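Phytochrome Response Regulator RcpA (Tolypothrix sp. PCC 7601, PDB 1K68) is a homodimeric CheY-like response regulator that is phosphorylated on an aspartate and probably receives its phosphoryl signal from a cyanobacterial phytochrome. Local coordinates at residues E20-S25 with G127-W132; A13-I18 with V31-D36; I112-S115 with Q120-Q123; A42-E47 with A75-D80. All blocks are in the same frame, centred on the assembly; numbering follows the deposited sequence.

Contact 1. Residues E20-S25 with G127-W132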
loop_
_atom_site.group_PDB
_atom_site.type_symbol
_atom_site.label_atom_id
_atom_site.label_comp_id
_atom_site.label_asym_id
_atom_site.label_seq_id
_atom_site.Cartn_x
_atom_site.Cartn_y
_atom_site.Cartn_z
ATOM N N GLU A 20 -3.548 -2.534 4.144
ATOM C CA GLU A 20 -3.063 -3.606 3.276
ATOM C C GLU A 20 -2.542 -4.780 4.092
ATOM O O GLU A 20 -2.788 -5.943 3.761
ATOM C CB GLU A 20 -1.939 -3.102 2.372
ATOM C CG GLU A 20 -2.385 -2.076 1.361
ATOM C CD GLU A 20 -3.511 -2.592 0.509
ATOM O OE1 GLU A 20 -3.341 -3.682 -0.078
ATOM O OE2 GLU A 20 -4.562 -1.919 0.431
ATOM N N ALA A 21 -1.812 -4.469 5.155
ATOM C CA ALA A 21 -1.257 -5.505 6.009
ATOM C C ALA A 21 -2.371 -6.270 6.717
ATOM O O ALA A 21 -2.341 -7.497 6.788
ATOM C CB ALA A 21 -0.306 -4.889 7.023
ATOM N N LEU A 22 -3.359 -5.547 7.231
ATOM C CA LEU A 22 -4.469 -6.181 7.929
ATOM C C LEU A 22 -5.352 -6.978 6.977
ATOM O O LEU A 22 -6.031 -7.920 7.391
ATOM C CB LEU A 22 -5.319 -5.127 8.648
ATOM C CG LEU A 22 -4.663 -4.353 9.791
ATOM C CD1 LEU A 22 -5.597 -3.254 10.265
ATOM C CD2 LEU A 22 -4.324 -5.305 10.924
ATOM N N ALA A 23 -5.344 -6.593 5.703
ATOM C CA ALA A 23 -6.149 -7.269 4.691
ATOM C C ALA A 23 -5.578 -8.643 4.365
ATOM O O ALA A 23 -6.304 -9.529 3.913
ATOM C CB ALA A 23 -6.227 -6.422 3.422
ATOM N N ASN A 24 -4.281 -8.820 4.597
ATOM C CA ASN A 24 -3.636 -10.097 4.317
ATOM C C ASN A 24 -3.622 -11.009 5.532
ATOM O O ASN A 24 -2.705 -11.808 5.712
ATOM C CB ASN A 24 -2.208 -9.876 3.818
ATOM C CG ASN A 24 -2.168 -9.236 2.446
ATOM O OD1 ASN A 24 -2.780 -9.733 1.499
ATOM N ND2 ASN A 24 -1.444 -8.129 2.331
ATOM N N SER A 25 -4.650 -10.883 6.362
ATOM C CA SER A 25 -4.773 -11.700 7.561
ATOM C C SER A 25 -5.323 -13.076 7.195
ATOM O O SER A 25 -5.927 -13.250 6.137
ATOM C CB SER A 25 -5.705 -11.014 8.564
ATOM O OG SER A 25 -6.943 -10.676 7.962
ATOM N N GLY A 127 2.427 -8.477 12.722
ATOM C CA GLY A 127 2.657 -9.021 14.047
ATOM C C GLY A 127 1.552 -8.581 14.991
ATOM O O GLY A 127 1.105 -9.344 15.846
ATOM N N ILE A 128 1.110 -7.341 14.835
ATOM C CA ILE A 128 0.042 -6.818 15.671
ATOM C C ILE A 128 -1.219 -7.650 15.454
ATOM O O ILE A 128 -1.848 -8.105 16.408
ATOM C CB ILE A 128 -0.242 -5.346 15.333
ATOM C CG1 ILE A 128 0.939 -4.481 15.776
ATOM C CG2 ILE A 128 -1.528 -4.874 16.017
ATOM C CD1 ILE A 128 0.835 -3.050 15.332
ATOM N N GLU A 129 -1.571 -7.864 14.194
ATOM C CA GLU A 129 -2.761 -8.631 13.852
ATOM C C GLU A 129 -2.685 -10.061 14.400
ATOM O O GLU A 129 -3.590 -10.514 15.107
ATOM C CB GLU A 129 -2.944 -8.635 12.328
ATOM C CG GLU A 129 -4.271 -9.179 11.859
ATOM C CD GLU A 129 -4.254 -10.680 11.653
ATOM O OE1 GLU A 129 -5.350 -11.282 11.644
ATOM O OE2 GLU A 129 -3.152 -11.254 11.486
ATOM N N GLU A 130 -1.591 -10.752 14.100
ATOM C CA GLU A 130 -1.393 -12.127 14.551
ATOM C C GLU A 130 -1.477 -12.293 16.066
ATOM O O GLU A 130 -2.099 -13.237 16.553
ATOM C CB GLU A 130 -0.049 -12.652 14.050
ATOM N N PHE A 131 -0.865 -11.381 16.815
ATOM C CA PHE A 131 -0.883 -11.486 18.269
ATOM C C PHE A 131 -2.197 -11.084 18.926
ATOM O O PHE A 131 -2.707 -11.792 19.780
ATOM C CB PHE A 131 0.242 -10.655 18.891
ATOM C CG PHE A 131 0.290 -10.745 20.391
ATOM C CD1 PHE A 131 0.883 -11.839 21.017
ATOM C CD2 PHE A 131 -0.326 -9.779 21.177
ATOM C CE1 PHE A 131 0.856 -11.973 22.405
ATOM C CE2 PHE A 131 -0.360 -9.899 22.563
ATOM C CZ PHE A 131 0.230 -11.000 23.183
ATOM N N TRP A 132 -2.747 -9.945 18.535
ATOM C CA TRP A 132 -3.981 -9.475 19.142
ATOM C C TRP A 132 -5.258 -10.088 18.601
ATOM O O TRP A 132 -6.202 -10.304 19.351
ATOM C CB TRP A 132 -4.071 -7.954 19.031
ATOM C CG TRP A 132 -3.011 -7.291 19.810
ATOM C CD1 TRP A 132 -1.769 -6.939 19.374
ATOM C CD2 TRP A 132 -3.060 -6.973 21.203
ATOM N NE1 TRP A 132 -1.037 -6.421 20.411
ATOM C CE2 TRP A 132 -1.800 -6.431 21.538
ATOM C CE3 TRP A 132 -4.039 -7.098 22.189
ATOM C CZ2 TRP A 132 -1.504 -6.013 22.837
ATOM C CZ3 TRP A 132 -3.740 -6.683 23.478
ATOM C CH2 TRP A 132 -2.480 -6.147 23.790
#
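Leu22 and Glu129 form the apolar half of this helix-helix contact, with their CA atoms 6.6 Å apart. The two side chains run alongside each other in opposite directions, so that one methyl of the leucine lies against the methylene stem of the glutamate: Leu22 CD2 is 3.9 Å from Glu129 CB and 4.0 Å from Glu129 CG. Glu129 sets CG anti to its backbone N (chi1 -169°) and then bends at chi2 (-88°), which turns the carboxylate from the leucine toward Ser25.

The polar half contains no hydrogen bond between the segments. Glu129 OE1 meets a carbon, Ser25 CB, at 3.1 Å, while Ser25 OG is 4.1 Å from that oxygen. The hydroxyl is occupied just past the end of helix 12-23, where OG lies 3.0 Å from Leu22 O, with Val27 O as a second acceptor within reach of its one proton. Glu129 OE1 takes its hydrogen bond from His29 NE2. Replacing Glu129 with an alanine would probably leave His29 NE2 without its acceptor and open a gap beside Ser25 CB.

Helices 12-23 and 118-135, the first and last of the (beta/alpha)5 receiver fold, are thus joined by packing plus one indirect polar link. Because OE1 accepts a hydrogen bond from His29 NE2, the buried carboxylate is likely to favour a positively charged imidazole.

Contact 2. Residues A13-I18 with V31-D36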
loop_
_atom_site.group_PDB
_atom_site.type_symbol
_atom_site.label_atom_id
_atom_site.label_comp_id
_atom_site.label_asym_id
_atom_site.label_seq_id
_atom_site.Cartn_x
_atom_site.Cartn_y
_atom_site.Cartn_z
ATOM N N ALA A 13 -0.716 7.589 3.676
ATOM C CA ALA A 13 0.258 6.583 3.279
ATOM C C ALA A 13 0.229 5.433 4.278
ATOM O O ALA A 13 0.162 4.266 3.888
ATOM C CB ALA A 13 1.647 7.190 3.220
ATOM N N ASP A 14 0.288 5.768 5.566
ATOM C CA ASP A 14 0.265 4.758 6.614
ATOM C C ASP A 14 -1.083 4.052 6.639
ATOM O O ASP A 14 -1.157 2.846 6.855
ATOM C CB ASP A 14 0.536 5.389 7.987
ATOM C CG ASP A 14 1.958 5.904 8.124
ATOM O OD1 ASP A 14 2.843 5.436 7.378
ATOM O OD2 ASP A 14 2.203 6.768 8.989
ATOM N N ILE A 15 -2.151 4.812 6.426
ATOM C CA ILE A 15 -3.478 4.228 6.421
ATOM C C ILE A 15 -3.516 3.146 5.360
ATOM O O ILE A 15 -3.998 2.039 5.606
ATOM C CB ILE A 15 -4.561 5.286 6.115
ATOM C CG1 ILE A 15 -4.707 6.234 7.305
ATOM C CG2 ILE A 15 -5.890 4.598 5.817
ATOM C CD1 ILE A 15 -5.649 7.400 7.065
ATOM N N ARG A 16 -2.993 3.468 4.181
ATOM C CA ARG A 16 -2.983 2.511 3.085
ATOM C C ARG A 16 -2.237 1.246 3.481
ATOM O O ARG A 16 -2.788 0.146 3.414
ATOM C CB ARG A 16 -2.332 3.107 1.828
ATOM C CG ARG A 16 -2.407 2.173 0.626
ATOM C CD ARG A 16 -1.803 2.761 -0.651
ATOM N NE ARG A 16 -0.365 2.516 -0.776
ATOM C CZ ARG A 16 0.582 3.388 -0.438
ATOM N NH1 ARG A 16 0.255 4.580 0.048
ATOM N NH2 ARG A 16 1.862 3.068 -0.589
ATOM N N LEU A 17 -0.987 1.413 3.902
ATOM C CA LEU A 17 -0.147 0.287 4.290
ATOM C C LEU A 17 -0.776 -0.550 5.406
ATOM O O LEU A 17 -0.865 -1.776 5.306
ATOM C CB LEU A 17 1.228 0.808 4.709
ATOM C CG LEU A 17 2.333 -0.217 4.986
ATOM C CD1 LEU A 17 3.683 0.456 4.840
ATOM C CD2 LEU A 17 2.166 -0.819 6.374
ATOM N N ILE A 18 -1.214 0.114 6.469
ATOM C CA ILE A 18 -1.847 -0.578 7.582
ATOM C C ILE A 18 -3.055 -1.377 7.099
ATOM O O ILE A 18 -3.230 -2.532 7.485
ATOM C CB ILE A 18 -2.278 0.428 8.677
ATOM C CG1 ILE A 18 -1.035 1.087 9.277
ATOM C CG2 ILE A 18 -3.074 -0.286 9.760
ATOM C CD1 ILE A 18 -1.330 2.164 10.311
ATOM N N VAL A 31 -12.118 -3.208 9.194
ATOM C CA VAL A 31 -11.291 -2.084 9.585
ATOM C C VAL A 31 -11.994 -0.764 9.350
ATOM O O VAL A 31 -12.321 -0.418 8.214
ATOM C CB VAL A 31 -9.965 -2.067 8.802
ATOM C CG1 VAL A 31 -9.048 -0.983 9.353
ATOM C CG2 VAL A 31 -9.297 -3.433 8.888
ATOM N N VAL A 32 -12.235 -0.029 10.430
ATOM C CA VAL A 32 -12.872 1.269 10.335
ATOM C C VAL A 32 -11.824 2.305 10.683
ATOM O O VAL A 32 -11.201 2.247 11.740
ATOM C CB VAL A 32 -14.064 1.376 11.287
ATOM C CG1 VAL A 32 -14.589 2.799 11.305
ATOM C CG2 VAL A 32 -15.159 0.426 10.827
ATOM N N THR A 33 -11.634 3.257 9.781
ATOM C CA THR A 33 -10.625 4.285 9.950
ATOM C C THR A 33 -11.188 5.695 10.074
ATOM O O THR A 33 -11.975 6.121 9.231
ATOM C CB THR A 33 -9.655 4.270 8.739
ATOM O OG1 THR A 33 -9.162 2.938 8.527
ATOM C CG2 THR A 33 -8.482 5.216 8.965
ATOM N N VAL A 34 -10.805 6.403 11.137
ATOM C CA VAL A 34 -11.208 7.797 11.318
ATOM C C VAL A 34 -9.888 8.555 11.358
ATOM O O VAL A 34 -8.867 8.006 11.796
ATOM C CB VAL A 34 -12.008 8.051 12.617
ATOM C CG1 VAL A 34 -13.374 7.398 12.513
ATOM C CG2 VAL A 34 -11.243 7.539 13.818
ATOM N N ARG A 35 -9.907 9.811 10.928
ATOM C CA ARG A 35 -8.677 10.593 10.828
ATOM C C ARG A 35 -8.331 11.678 11.838
ATOM O O ARG A 35 -7.377 12.422 11.631
ATOM C CB ARG A 35 -8.601 11.161 9.414
ATOM C CG ARG A 35 -8.843 10.075 8.371
ATOM C CD ARG A 35 -9.093 10.627 6.983
ATOM N NE ARG A 35 -7.942 10.435 6.113
ATOM C CZ ARG A 35 -6.741 10.951 6.343
ATOM N NH1 ARG A 35 -6.527 11.696 7.418
ATOM N NH2 ARG A 35 -5.753 10.726 5.495
ATOM N N ASP A 36 -9.087 11.789 12.919
ATOM C CA ASP A 36 -8.748 12.773 13.946
ATOM C C ASP A 36 -9.263 12.326 15.307
ATOM O O ASP A 36 -10.151 11.484 15.392
ATOM C CB ASP A 36 -9.290 14.167 13.603
ATOM C CG ASP A 36 -10.797 14.248 13.686
ATOM O OD1 ASP A 36 -11.449 14.299 12.621
ATOM O OD2 ASP A 36 -11.323 14.259 14.815
#
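Arg35 NH2 has a polar and an apolar neighbour here: it makes a weak hydrogen bond to Asp10 O, and it lies 3.7 Å from Ile15 CD1. The methyl does not come at the edge of the guanidinium. It sits over one face, 3.6 Å above the plane and to one side of its centre, with CD1 also 3.8 Å from Arg35 CZ. The two side chains meet at about a right angle, the arginine reaching over after a bend at chi3 (106°).

The second part of the contact is purely aliphatic. Thr33 presents its methyl to Ile15: CG2 stands anti to the backbone N and touches both Ile15 CD1 and Ile15 CG2 at 4.1 Å. Thr33 OG1 keeps a weak hydrogen bond with Gln19 NE2 on the same helix. Ile15 therefore does all the touching for segment 13-18, one terminal methyl serving both the strand and the residue just beyond it. No hydrogen bond joins the segments, and 138 Å² is buried between them.

The magnesium ion is about 8 Å from the side chain of Arg35, and Asp10, whose carbonyl Arg35 meets, is one of its ligands; the contact thus borders the phosphorylation site. It belongs to the beta-alpha-beta unit of strand 4-8, helix 12-23 and strand 30-34. The helix rests against the outermost strand 30-34, which is hydrogen-bonded to 4-8; Leu17 packs on helix 118-135, and Arg16 forms a salt bridge with Asp80 of the second subunit.

Contact 3. Residues I112-S115 with Q120-Q123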
loop_
_atom_site.group_PDB
_atom_site.type_symbol
_atom_site.label_atom_id
_atom_site.label_comp_id
_atom_site.label_asym_id
_atom_site.label_seq_id
_atom_site.Cartn_x
_atom_site.Cartn_y
_atom_site.Cartn_z
ATOM N N ILE A 112 4.030 0.906 20.022
ATOM C CA ILE A 112 4.883 0.462 18.925
ATOM C C ILE A 112 5.271 1.648 18.056
ATOM O O ILE A 112 4.433 2.475 17.702
ATOM C CB ILE A 112 4.174 -0.594 18.042
ATOM C CG1 ILE A 112 3.823 -1.826 18.878
ATOM C CG2 ILE A 112 5.081 -0.986 16.880
ATOM C CD1 ILE A 112 3.002 -2.840 18.146
ATOM N N THR A 113 6.553 1.726 17.720
ATOM C CA THR A 113 7.044 2.806 16.881
ATOM C C THR A 113 7.040 2.354 15.434
ATOM O O THR A 113 7.469 1.243 15.120
ATOM C CB THR A 113 8.473 3.203 17.263
ATOM O OG1 THR A 113 9.329 2.065 17.121
ATOM C CG2 THR A 113 8.523 3.684 18.705
ATOM N N LYS A 114 6.552 3.214 14.550
ATOM C CA LYS A 114 6.506 2.888 13.139
ATOM C C LYS A 114 7.932 2.774 12.590
ATOM O O LYS A 114 8.761 3.659 12.806
ATOM C CB LYS A 114 5.729 3.971 12.391
ATOM C CG LYS A 114 4.253 4.069 12.781
ATOM C CD LYS A 114 3.586 5.209 12.031
ATOM C CE LYS A 114 2.103 5.266 12.320
ATOM N NZ LYS A 114 1.517 6.519 11.806
ATOM N N SER A 115 8.221 1.676 11.899
ATOM C CA SER A 115 9.555 1.465 11.326
ATOM C C SER A 115 9.824 2.513 10.251
ATOM O O SER A 115 8.893 3.113 9.701
ATOM C CB SER A 115 9.657 0.081 10.677
ATOM O OG SER A 115 9.138 -0.940 11.509
ATOM N N GLN A 120 9.331 -3.308 6.811
ATOM C CA GLN A 120 9.439 -3.639 8.229
ATOM C C GLN A 120 8.129 -3.275 8.920
ATOM O O GLN A 120 7.573 -4.064 9.681
ATOM C CB GLN A 120 10.591 -2.870 8.880
ATOM C CG GLN A 120 11.932 -3.594 8.841
ATOM C CD GLN A 120 13.056 -2.764 9.442
ATOM O OE1 GLN A 120 12.887 -2.129 10.488
ATOM N NE2 GLN A 120 14.209 -2.770 8.786
ATOM N N LEU A 121 7.636 -2.075 8.638
ATOM C CA LEU A 121 6.384 -1.614 9.229
ATOM C C LEU A 121 5.265 -2.567 8.825
ATOM O O LEU A 121 4.411 -2.919 9.637
ATOM C CB LEU A 121 6.070 -0.199 8.751
ATOM C CG LEU A 121 4.729 0.406 9.164
ATOM C CD1 LEU A 121 4.607 0.470 10.683
ATOM C CD2 LEU A 121 4.624 1.789 8.569
ATOM N N PHE A 122 5.275 -2.987 7.563
ATOM C CA PHE A 122 4.258 -3.910 7.083
ATOM C C PHE A 122 4.297 -5.171 7.945
ATOM O O PHE A 122 3.264 -5.680 8.361
ATOM C CB PHE A 122 4.516 -4.273 5.621
ATOM C CG PHE A 122 3.377 -5.010 4.964
ATOM C CD1 PHE A 122 2.339 -4.309 4.356
ATOM C CD2 PHE A 122 3.344 -6.399 4.953
ATOM C CE1 PHE A 122 1.286 -4.982 3.738
ATOM C CE2 PHE A 122 2.297 -7.087 4.342
ATOM C CZ PHE A 122 1.265 -6.375 3.733
ATOM N N GLN A 123 5.499 -5.664 8.231
ATOM C CA GLN A 123 5.632 -6.870 9.039
ATOM C C GLN A 123 5.244 -6.621 10.494
ATOM O O GLN A 123 4.796 -7.525 11.184
ATOM C CB GLN A 123 7.055 -7.418 8.944
ATOM C CG GLN A 123 7.387 -7.992 7.566
ATOM C CD GLN A 123 6.390 -9.059 7.125
ATOM O OE1 GLN A 123 6.121 -10.013 7.859
ATOM N NE2 GLN A 123 5.837 -8.901 5.925
#
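Close van der Waals packing joins Lys114 and Ser115, just past the end of strand 110-113, to Gln120 and Leu121 in the first turn of helix 118-135. The evidence is a set of short approaches without a hydrogen bond, burying 191 Å², with the CA atoms of Ser115 and Leu121 only 4.9 Å apart. Ser115 lies closest. Its CB and OG each come to 3.6 Å from Gln120 CB, and CB stands 4.1 Å from Leu121 CB. Although Ser115 OG is 3.4 Å from Leu121 N, the angle is too poor for a hydrogen bond.

Leu121 carries the contact to the preceding residue. With CG anti to its backbone N (chi1 175°), the leucine lies side by side with the stem of Lys114, pointing the same way; its CD1 is 3.9 Å from Lys114 CA and 4.1 Å from Lys114 CB. This is the link from the fifth strand to the fifth helix of the CheY-like receiver fold, and Lys114 is the lysine that such domains carry at the end of that strand. Beyond CG its chain is fully extended, which takes the ammonium away from the helix and toward the phosphorylation site. There Lys114 NZ is hydrogen-bonded to OP1 of the phosphorylated Asp62 and forms salt bridges with Glu9 and Asp14.

Leu121 touches the lysine near its root, and its other neighbours include Leu17 of helix 12-23. At the start of the helix, Gln120 N is hydrogen-bonded to Asn117 OD1.

Contact 4. Residues A42-E47 with A75-D80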
loop_
_atom_site.group_PDB
_atom_site.type_symbol
_atom_site.label_atom_id
_atom_site.label_comp_id
_atom_site.label_asym_id
_atom_site.label_seq_id
_atom_site.Cartn_x
_atom_site.Cartn_y
_atom_site.Cartn_z
ATOM N N ALA A 42 -15.980 10.507 19.243
ATOM C CA ALA A 42 -17.393 10.493 18.875
ATOM C C ALA A 42 -17.807 9.074 18.485
ATOM O O ALA A 42 -18.852 8.575 18.912
ATOM C CB ALA A 42 -17.644 11.459 17.717
ATOM N N TYR A 43 -16.974 8.424 17.677
ATOM C CA TYR A 43 -17.242 7.065 17.220
ATOM C C TYR A 43 -17.286 6.083 18.388
ATOM O O TYR A 43 -18.193 5.251 18.476
ATOM C CB TYR A 43 -16.160 6.630 16.218
ATOM C CG TYR A 43 -16.431 5.312 15.524
ATOM C CD1 TYR A 43 -16.937 5.273 14.222
ATOM C CD2 TYR A 43 -16.193 4.100 16.171
ATOM C CE1 TYR A 43 -17.196 4.058 13.586
ATOM C CE2 TYR A 43 -16.451 2.883 15.544
ATOM C CZ TYR A 43 -16.951 2.869 14.256
ATOM O OH TYR A 43 -17.212 1.664 13.648
ATOM N N LEU A 44 -16.308 6.175 19.288
ATOM C CA LEU A 44 -16.250 5.263 20.428
ATOM C C LEU A 44 -17.382 5.488 21.429
ATOM O O LEU A 44 -17.824 4.550 22.087
ATOM C CB LEU A 44 -14.892 5.377 21.124
ATOM C CG LEU A 44 -13.703 4.932 20.261
ATOM C CD1 LEU A 44 -12.378 5.247 20.967
ATOM C CD2 LEU A 44 -13.823 3.443 19.975
ATOM N N ARG A 45 -17.851 6.726 21.548
ATOM C CA ARG A 45 -18.948 7.007 22.466
ATOM C C ARG A 45 -20.277 6.893 21.734
ATOM O O ARG A 45 -21.325 7.250 22.274
ATOM C CB ARG A 45 -18.814 8.402 23.077
ATOM C CG ARG A 45 -17.659 8.568 24.052
ATOM C CD ARG A 45 -17.759 9.905 24.758
ATOM N NE ARG A 45 -16.594 10.201 25.588
ATOM C CZ ARG A 45 -16.184 9.454 26.608
ATOM N NH1 ARG A 45 -16.846 8.351 26.936
ATOM N NH2 ARG A 45 -15.114 9.816 27.302
ATOM N N GLN A 46 -20.231 6.388 20.503
ATOM C CA GLN A 46 -21.434 6.219 19.695
ATOM C C GLN A 46 -22.301 7.474 19.727
ATOM O O GLN A 46 -23.494 7.406 20.014
ATOM C CB GLN A 46 -22.240 5.021 20.207
ATOM C CG GLN A 46 -21.574 3.674 19.983
ATOM C CD GLN A 46 -22.268 2.547 20.725
ATOM O OE1 GLN A 46 -21.959 1.376 20.527
ATOM N NE2 GLN A 46 -23.205 2.901 21.590
ATOM N N GLU A 47 -21.691 8.614 19.426
ATOM C CA GLU A 47 -22.389 9.891 19.427
ATOM C C GLU A 47 -22.697 10.372 18.016
ATOM O O GLU A 47 -21.821 10.389 17.152
ATOM C CB GLU A 47 -21.547 10.944 20.152
ATOM C CG GLU A 47 -21.293 10.631 21.615
ATOM C CD GLU A 47 -20.412 11.660 22.297
ATOM O OE1 GLU A 47 -20.228 11.558 23.526
ATOM O OE2 GLU A 47 -19.902 12.567 21.609
ATOM N N ALA A 75 -5.964 8.872 27.097
ATOM C CA ALA A 75 -6.347 9.214 28.460
ATOM C C ALA A 75 -7.859 9.120 28.676
ATOM O O ALA A 75 -8.317 8.605 29.694
ATOM C CB ALA A 75 -5.852 10.615 28.800
ATOM N N GLU A 76 -8.635 9.608 27.716
ATOM C CA GLU A 76 -10.087 9.575 27.849
ATOM C C GLU A 76 -10.672 8.172 27.717
ATOM O O GLU A 76 -11.641 7.840 28.387
ATOM C CB GLU A 76 -10.716 10.527 26.835
ATOM C CG GLU A 76 -10.624 11.986 27.270
ATOM C CD GLU A 76 -10.891 12.957 26.143
ATOM O OE1 GLU A 76 -11.804 12.697 25.332
ATOM O OE2 GLU A 76 -10.186 13.990 26.073
ATOM N N ILE A 77 -10.078 7.347 26.864
ATOM C CA ILE A 77 -10.547 5.977 26.679
ATOM C C ILE A 77 -10.264 5.105 27.906
ATOM O O ILE A 77 -11.166 4.458 28.435
ATOM C CB ILE A 77 -9.868 5.320 25.458
ATOM C CG1 ILE A 77 -10.413 5.918 24.164
ATOM C CG2 ILE A 77 -10.109 3.828 25.464
ATOM C CD1 ILE A 77 -9.701 5.395 22.932
ATOM N N LYS A 78 -9.009 5.098 28.359
ATOM C CA LYS A 78 -8.616 4.274 29.502
ATOM C C LYS A 78 -9.143 4.749 30.850
ATOM O O LYS A 78 -8.947 4.089 31.864
ATOM C CB LYS A 78 -7.090 4.141 29.559
ATOM C CG LYS A 78 -6.516 3.313 28.422
ATOM C CD LYS A 78 -6.947 1.844 28.519
ATOM C CE LYS A 78 -6.546 1.089 27.260
ATOM N NZ LYS A 78 -6.925 -0.347 27.285
ATOM N N SER A 79 -9.816 5.891 30.857
ATOM C CA SER A 79 -10.383 6.423 32.087
ATOM C C SER A 79 -11.893 6.162 32.095
ATOM O O SER A 79 -12.538 6.194 33.139
ATOM C CB SER A 79 -10.110 7.930 32.185
ATOM O OG SER A 79 -10.453 8.434 33.466
ATOM N N ASP A 80 -12.448 5.899 30.918
ATOM C CA ASP A 80 -13.875 5.637 30.783
ATOM C C ASP A 80 -14.236 4.256 31.336
ATOM O O ASP A 80 -13.626 3.245 30.975
ATOM C CB ASP A 80 -14.280 5.753 29.315
ATOM C CG ASP A 80 -15.779 5.702 29.117
ATOM O OD1 ASP A 80 -16.329 4.588 29.044
ATOM O OD2 ASP A 80 -16.406 6.781 29.051
HETATM O O HOH W 1 -13.916 12.329 26.998
HETATM O O HOH W 2 -13.158 9.719 29.880
#
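A Schellman motif ends helix 37-44 of the receiver fold, and Arg45, the first residue to leave helical geometry, crosses from it to the end of helix 70-79. The motif is defined by Glu47 N to Ala42 O at 2.9 Å and Gln46 N to Tyr43 O at 3.1 Å, with Gln46 at positive phi.

Arg45, extended from CG to NE, gives NH1 to Asp80 OD2 in a 2.7 Å salt bridge that is nearly straight (166° at the hydrogen). The acceptor lies almost in the guanidinium plane, yet the donor meets OD2 from 50° above the carboxylate plane. Asp80 OD1 takes backbone amides of Thr82 and Leu83. Water 1 bridges Arg45 NH2, at 2.8 Å, to Glu76 OE1, whose carboxylate also pairs with Lys68 through OE2; water 2 is held weakly by NH2 and bonds to Glu76 O.

With a leucine in place of Arg45, Asp80 OD2 would probably lose its ion pair within this contact and both waters a partner.

Beside the salt bridge lies a buried apolar pair. Leu44 and Ile77 cross at about a right angle, and the methyls Leu44 CD1 and Ile77 CD1 are only 3.3 Å apart, closer than methyl carbons normally pack.

How the contacts relate
Contacts 1, 2 and 3 cluster around helix 12-23 and helix 118-135: contacts 1 and 2 share the former, contacts 1 and 3 the latter. Contact 1 is buried; the others are only partly so. Contacts 2 and 3 flank the phosphorylation site and are linked through Asp14 and Lys114. Contact 4 lies away from contacts 1 and 3, its centre 24 Å and 26 Å from theirs, but meets contact 2 through Tyr43 on Val32. It alone carries a salt bridge and bridging waters between its own segments, whereas the other three meet without a direct hydrogen bond.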